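Actinorhodin polyketide putative beta-ketoacyl synthase 2 (Streptomyces coelicolor A3, PDB 1TQY) probably acts as the chain length factor that partners a ketosynthase in building the polyketide chain of the antibiotic actinorhodin. Local coordinates at residues S10-N22 with A252-G264. Sequence-based numbering, arbitrary orientation.
Sequences SVLITGVGVVAPN and ARGRHDAYGELAG. With NA (sodium ion), chain K.
Val16 lays its CG1 methyl over one face of the Tyr259 ring, 3.9 Å from the ring centroid. This is a CH-pi contact, close to the ring normal. With chi1 at -51°, the CG2 methyl is flanked by both backbone neighbours and comes 3.6 Å from Tyr259 OH. That hydroxyl is hydrogen-bonded to Asp93 OD1, which also takes the backbone N-H of Val16. The edge of the same ring meets the backbone, with Ile13 O near its plane. Three backbone bonds join strand 11-20 to Tyr259, Gly260 and Leu262; the strand holding Leu262 runs antiparallel to it. Tyr259 N gives the shortest, 2.7 Å to Ile13 O. Ile13 N bonds to Gly260 O, and Leu262 N to Val11 O. One water takes the N-H of Val11 and donates to Glu261 OE2 and Leu262 O. Thr14 and Arg255 lie alongside but point opposite ways, Thr14 CG2 3.8 Å from Arg255 CG. A bend at chi2 (66°) helps bring Arg255 NH2 within 2.7 Å of Thr14 O, but the N-H...O angle is only 122°, so the bond is weak. Arg253 NH2 forms a salt bridge with Glu245 OE2, and Thr14 OG1 is hydrogen-bonded to the same oxygen. Just past the strand's far end, Pro21 O binds the sodium ion at 2.3 Å, together with Gln58 O. Main-chain bonds thus join two strands of the thiolase-like core. Glu245 and Asp93 each bind both segments, and Glu245 probably balances the charge of Arg253.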
loop_
_atom_site.group_PDB
_atom_site.type_symbol
_atom_site.label_atom_id
_atom_site.label_comp_id
_atom_site.label_asym_id
_atom_site.label_seq_id
_atom_site.Cartn_x
_atom_site.Cartn_y
_atom_site.Cartn_z
ATOM N N SER B 10 4.012 -14.473 -20.341
ATOM C CA SER B 10 2.918 -13.642 -20.931
ATOM C C SER B 10 1.711 -13.551 -19.994
ATOM O O SER B 10 1.114 -14.567 -19.647
ATOM C CB SER B 10 2.489 -14.239 -22.274
ATOM O OG SER B 10 1.519 -13.426 -22.911
ATOM N N VAL B 11 1.353 -12.335 -19.595
ATOM C CA VAL B 11 0.219 -12.125 -18.693
ATOM C C VAL B 11 -0.995 -11.587 -19.441
ATOM O O VAL B 11 -0.924 -10.534 -20.069
ATOM C CB VAL B 11 0.575 -11.127 -17.569
ATOM C CG1 VAL B 11 -0.629 -10.908 -16.650
ATOM C CG2 VAL B 11 1.758 -11.647 -16.778
ATOM N N LEU B 12 -2.112 -12.299 -19.363
ATOM C CA LEU B 12 -3.314 -11.871 -20.059
ATOM C C LEU B 12 -4.392 -11.347 -19.117
ATOM O O LEU B 12 -4.401 -11.664 -17.929
ATOM C CB LEU B 12 -3.884 -13.038 -20.873
ATOM C CG LEU B 12 -2.901 -13.787 -21.782
ATOM C CD1 LEU B 12 -3.582 -15.015 -22.353
ATOM C CD2 LEU B 12 -2.422 -12.872 -22.898
ATOM N N ILE B 13 -5.282 -10.526 -19.666
ATOM C CA ILE B 13 -6.411 -9.968 -18.929
ATOM C C ILE B 13 -7.573 -10.833 -19.422
ATOM O O ILE B 13 -8.034 -10.669 -20.558
ATOM C CB ILE B 13 -6.722 -8.503 -19.346
ATOM C CG1 ILE B 13 -5.441 -7.663 -19.388
ATOM C CG2 ILE B 13 -7.765 -7.902 -18.397
ATOM C CD1 ILE B 13 -4.824 -7.391 -18.060
ATOM N N THR B 14 -8.043 -11.749 -18.584
ATOM C CA THR B 14 -9.124 -12.648 -18.981
ATOM C C THR B 14 -10.512 -12.225 -18.521
ATOM O O THR B 14 -11.515 -12.622 -19.115
ATOM C CB THR B 14 -8.867 -14.073 -18.461
ATOM O OG1 THR B 14 -8.605 -14.022 -17.055
ATOM C CG2 THR B 14 -7.673 -14.697 -19.166
ATOM N N GLY B 15 -10.570 -11.431 -17.461
ATOM C CA GLY B 15 -11.856 -10.989 -16.966
ATOM C C GLY B 15 -11.821 -9.585 -16.402
ATOM O O GLY B 15 -10.855 -9.193 -15.753
ATOM N N VAL B 16 -12.869 -8.814 -16.651
ATOM C CA VAL B 16 -12.912 -7.456 -16.132
ATOM C C VAL B 16 -14.218 -7.179 -15.399
ATOM O O VAL B 16 -15.244 -7.799 -15.674
ATOM C CB VAL B 16 -12.713 -6.410 -17.270
ATOM C CG1 VAL B 16 -11.466 -6.760 -18.084
ATOM C CG2 VAL B 16 -13.939 -6.350 -18.160
ATOM N N GLY B 17 -14.153 -6.266 -14.437
ATOM C CA GLY B 17 -15.325 -5.896 -13.666
ATOM C C GLY B 17 -15.316 -4.393 -13.467
ATOM O O GLY B 17 -14.398 -3.855 -12.841
ATOM N N VAL B 18 -16.315 -3.695 -13.996
ATOM C CA VAL B 18 -16.311 -2.251 -13.844
ATOM C C VAL B 18 -17.482 -1.659 -13.084
ATOM O O VAL B 18 -18.636 -2.055 -13.257
ATOM C CB VAL B 18 -16.197 -1.527 -15.213
ATOM C CG1 VAL B 18 -15.176 -2.234 -16.101
ATOM C CG2 VAL B 18 -17.531 -1.437 -15.879
ATOM N N VAL B 19 -17.156 -0.723 -12.203
ATOM C CA VAL B 19 -18.144 -0.008 -11.416
ATOM C C VAL B 19 -17.818 1.471 -11.633
ATOM O O VAL B 19 -16.899 2.022 -11.018
ATOM C CB VAL B 19 -18.055 -0.412 -9.912
ATOM C CG1 VAL B 19 -18.494 -1.871 -9.746
ATOM C CG2 VAL B 19 -16.633 -0.257 -9.388
ATOM N N ALA B 20 -18.567 2.104 -12.531
ATOM C CA ALA B 20 -18.330 3.509 -12.871
ATOM C C ALA B 20 -19.538 4.432 -12.780
ATOM O O ALA B 20 -20.680 3.996 -12.925
ATOM C CB ALA B 20 -17.730 3.591 -14.270
ATOM N N PRO B 21 -19.292 5.735 -12.557
ATOM C CA PRO B 21 -20.372 6.721 -12.450
ATOM C C PRO B 21 -21.297 6.750 -13.667
ATOM O O PRO B 21 -22.436 7.194 -13.562
ATOM C CB PRO B 21 -19.624 8.041 -12.255
ATOM C CG PRO B 21 -18.380 7.612 -11.525
ATOM C CD PRO B 21 -17.986 6.367 -12.295
ATOM N N ASN B 22 -20.819 6.283 -14.817
ATOM C CA ASN B 22 -21.663 6.271 -16.009
ATOM C C ASN B 22 -22.032 4.852 -16.442
ATOM O O ASN B 22 -22.461 4.633 -17.573
ATOM C CB ASN B 22 -20.986 7.036 -17.163
ATOM C CG ASN B 22 -19.649 6.450 -17.550
ATOM O OD1 ASN B 22 -19.021 5.735 -16.763
ATOM N ND2 ASN B 22 -19.184 6.774 -18.754
ATOM N N ALA B 252 -4.624 -23.817 -20.382
ATOM C CA ALA B 252 -4.751 -25.110 -19.722
ATOM C C ALA B 252 -6.060 -25.152 -18.937
ATOM O O ALA B 252 -6.685 -26.206 -18.804
ATOM C CB ALA B 252 -3.572 -25.330 -18.782
ATOM N N ARG B 253 -6.465 -23.993 -18.425
ATOM C CA ARG B 253 -7.690 -23.841 -17.645
ATOM C C ARG B 253 -8.913 -23.962 -18.555
ATOM O O ARG B 253 -10.025 -24.211 -18.092
ATOM C CB ARG B 253 -7.674 -22.469 -16.950
ATOM C CG ARG B 253 -8.918 -22.111 -16.156
ATOM C CD ARG B 253 -8.624 -20.999 -15.148
ATOM N NE ARG B 253 -8.554 -19.669 -15.742
ATOM C CZ ARG B 253 -9.606 -19.021 -16.232
ATOM N NH1 ARG B 253 -10.800 -19.585 -16.198
ATOM N NH2 ARG B 253 -9.468 -17.806 -16.750
ATOM N N GLY B 254 -8.691 -23.793 -19.854
ATOM C CA GLY B 254 -9.777 -23.869 -20.808
ATOM C C GLY B 254 -10.235 -22.485 -21.223
ATOM O O GLY B 254 -11.217 -22.331 -21.956
ATOM N N ARG B 255 -9.521 -21.473 -20.740
ATOM C CA ARG B 255 -9.823 -20.079 -21.044
ATOM C C ARG B 255 -8.928 -19.655 -22.201
ATOM O O ARG B 255 -7.775 -19.284 -21.995
ATOM C CB ARG B 255 -9.544 -19.199 -19.814
ATOM C CG ARG B 255 -9.798 -17.712 -20.016
ATOM C CD ARG B 255 -11.268 -17.424 -20.254
ATOM N NE ARG B 255 -11.530 -16.002 -20.464
ATOM C CZ ARG B 255 -12.739 -15.492 -20.679
ATOM N NH1 ARG B 255 -13.797 -16.289 -20.714
ATOM N NH2 ARG B 255 -12.894 -14.189 -20.861
ATOM N N HIS B 256 -9.460 -19.731 -23.417
ATOM C CA HIS B 256 -8.703 -19.362 -24.612
ATOM C C HIS B 256 -9.089 -17.975 -25.106
ATOM O O HIS B 256 -8.571 -17.490 -26.111
ATOM C CB HIS B 256 -8.953 -20.368 -25.737
ATOM C CG HIS B 256 -8.701 -21.788 -25.343
ATOM N ND1 HIS B 256 -9.536 -22.485 -24.497
ATOM C CD2 HIS B 256 -7.692 -22.634 -25.658
ATOM C CE1 HIS B 256 -9.053 -23.700 -24.306
ATOM N NE2 HIS B 256 -7.935 -23.816 -24.999
ATOM N N ASP B 257 -10.008 -17.338 -24.398
ATOM C CA ASP B 257 -10.446 -16.016 -24.791
ATOM C C ASP B 257 -10.021 -14.996 -23.736
ATOM O O ASP B 257 -10.167 -15.231 -22.535
ATOM C CB ASP B 257 -11.967 -16.030 -24.981
ATOM C CG ASP B 257 -12.489 -14.760 -25.608
ATOM O OD1 ASP B 257 -11.833 -14.239 -26.543
ATOM O OD2 ASP B 257 -13.572 -14.295 -25.177
ATOM N N ALA B 258 -9.470 -13.872 -24.186
ATOM C CA ALA B 258 -9.029 -12.822 -23.273
ATOM C C ALA B 258 -9.216 -11.439 -23.893
ATOM O O ALA B 258 -9.639 -11.319 -25.039
ATOM C CB ALA B 258 -7.568 -13.040 -22.880
ATOM N N TYR B 259 -8.906 -10.399 -23.126
ATOM C CA TYR B 259 -9.052 -9.026 -23.593
ATOM C C TYR B 259 -7.767 -8.507 -24.219
ATOM O O TYR B 259 -7.797 -7.695 -25.138
ATOM C CB TYR B 259 -9.450 -8.128 -22.425
ATOM C CG TYR B 259 -10.862 -8.345 -21.935
ATOM C CD1 TYR B 259 -11.903 -7.533 -22.379
ATOM C CD2 TYR B 259 -11.162 -9.362 -21.027
ATOM C CE1 TYR B 259 -13.208 -7.727 -21.928
ATOM C CE2 TYR B 259 -12.465 -9.564 -20.574
ATOM C CZ TYR B 259 -13.479 -8.743 -21.027
ATOM O OH TYR B 259 -14.766 -8.918 -20.581
ATOM N N GLY B 260 -6.639 -8.974 -23.706
ATOM C CA GLY B 260 -5.372 -8.533 -24.231
ATOM C C GLY B 260 -4.250 -8.966 -23.321
ATOM O O GLY B 260 -4.464 -9.691 -22.343
ATOM N N GLU B 261 -3.048 -8.508 -23.645
ATOM C CA GLU B 261 -1.855 -8.833 -22.881
ATOM C C GLU B 261 -1.301 -7.582 -22.221
ATOM O O GLU B 261 -1.335 -6.496 -22.798
ATOM C CB GLU B 261 -0.787 -9.413 -23.814
ATOM C CG GLU B 261 0.541 -9.717 -23.137
ATOM C CD GLU B 261 1.679 -9.923 -24.130
ATOM O OE1 GLU B 261 1.400 -10.268 -25.300
ATOM O OE2 GLU B 261 2.852 -9.751 -23.735
ATOM N N LEU B 262 -0.803 -7.736 -21.005
ATOM C CA LEU B 262 -0.193 -6.624 -20.298
ATOM C C LEU B 262 1.279 -6.792 -20.690
ATOM O O LEU B 262 2.017 -7.534 -20.044
ATOM C CB LEU B 262 -0.365 -6.799 -18.791
ATOM C CG LEU B 262 -0.377 -5.528 -17.951
ATOM C CD1 LEU B 262 -0.042 -5.875 -16.505
ATOM C CD2 LEU B 262 0.616 -4.518 -18.481
ATOM N N ALA B 263 1.694 -6.112 -21.753
ATOM C CA ALA B 263 3.053 -6.235 -22.274
ATOM C C ALA B 263 4.182 -5.675 -21.423
ATOM O O ALA B 263 5.205 -6.335 -21.235
ATOM C CB ALA B 263 3.111 -5.626 -23.673
ATOM N N GLY B 264 4.014 -4.453 -20.929
ATOM C CA GLY B 264 5.052 -3.848 -20.112
ATOM C C GLY B 264 4.489 -2.881 -19.089
ATOM O O GLY B 264 3.358 -2.400 -19.230
HETATM NA NA NA K . -23.698 8.471 -12.194
HETATM O O HOH W 1 3.028 -10.203 -20.814
HETATM O O HOH W 2 -24.994 9.142 -14.020
HETATM O O HOH W 3 -24.525 11.036 -10.909
HETATM O O HOH W 4 -24.623 6.822 -11.832
#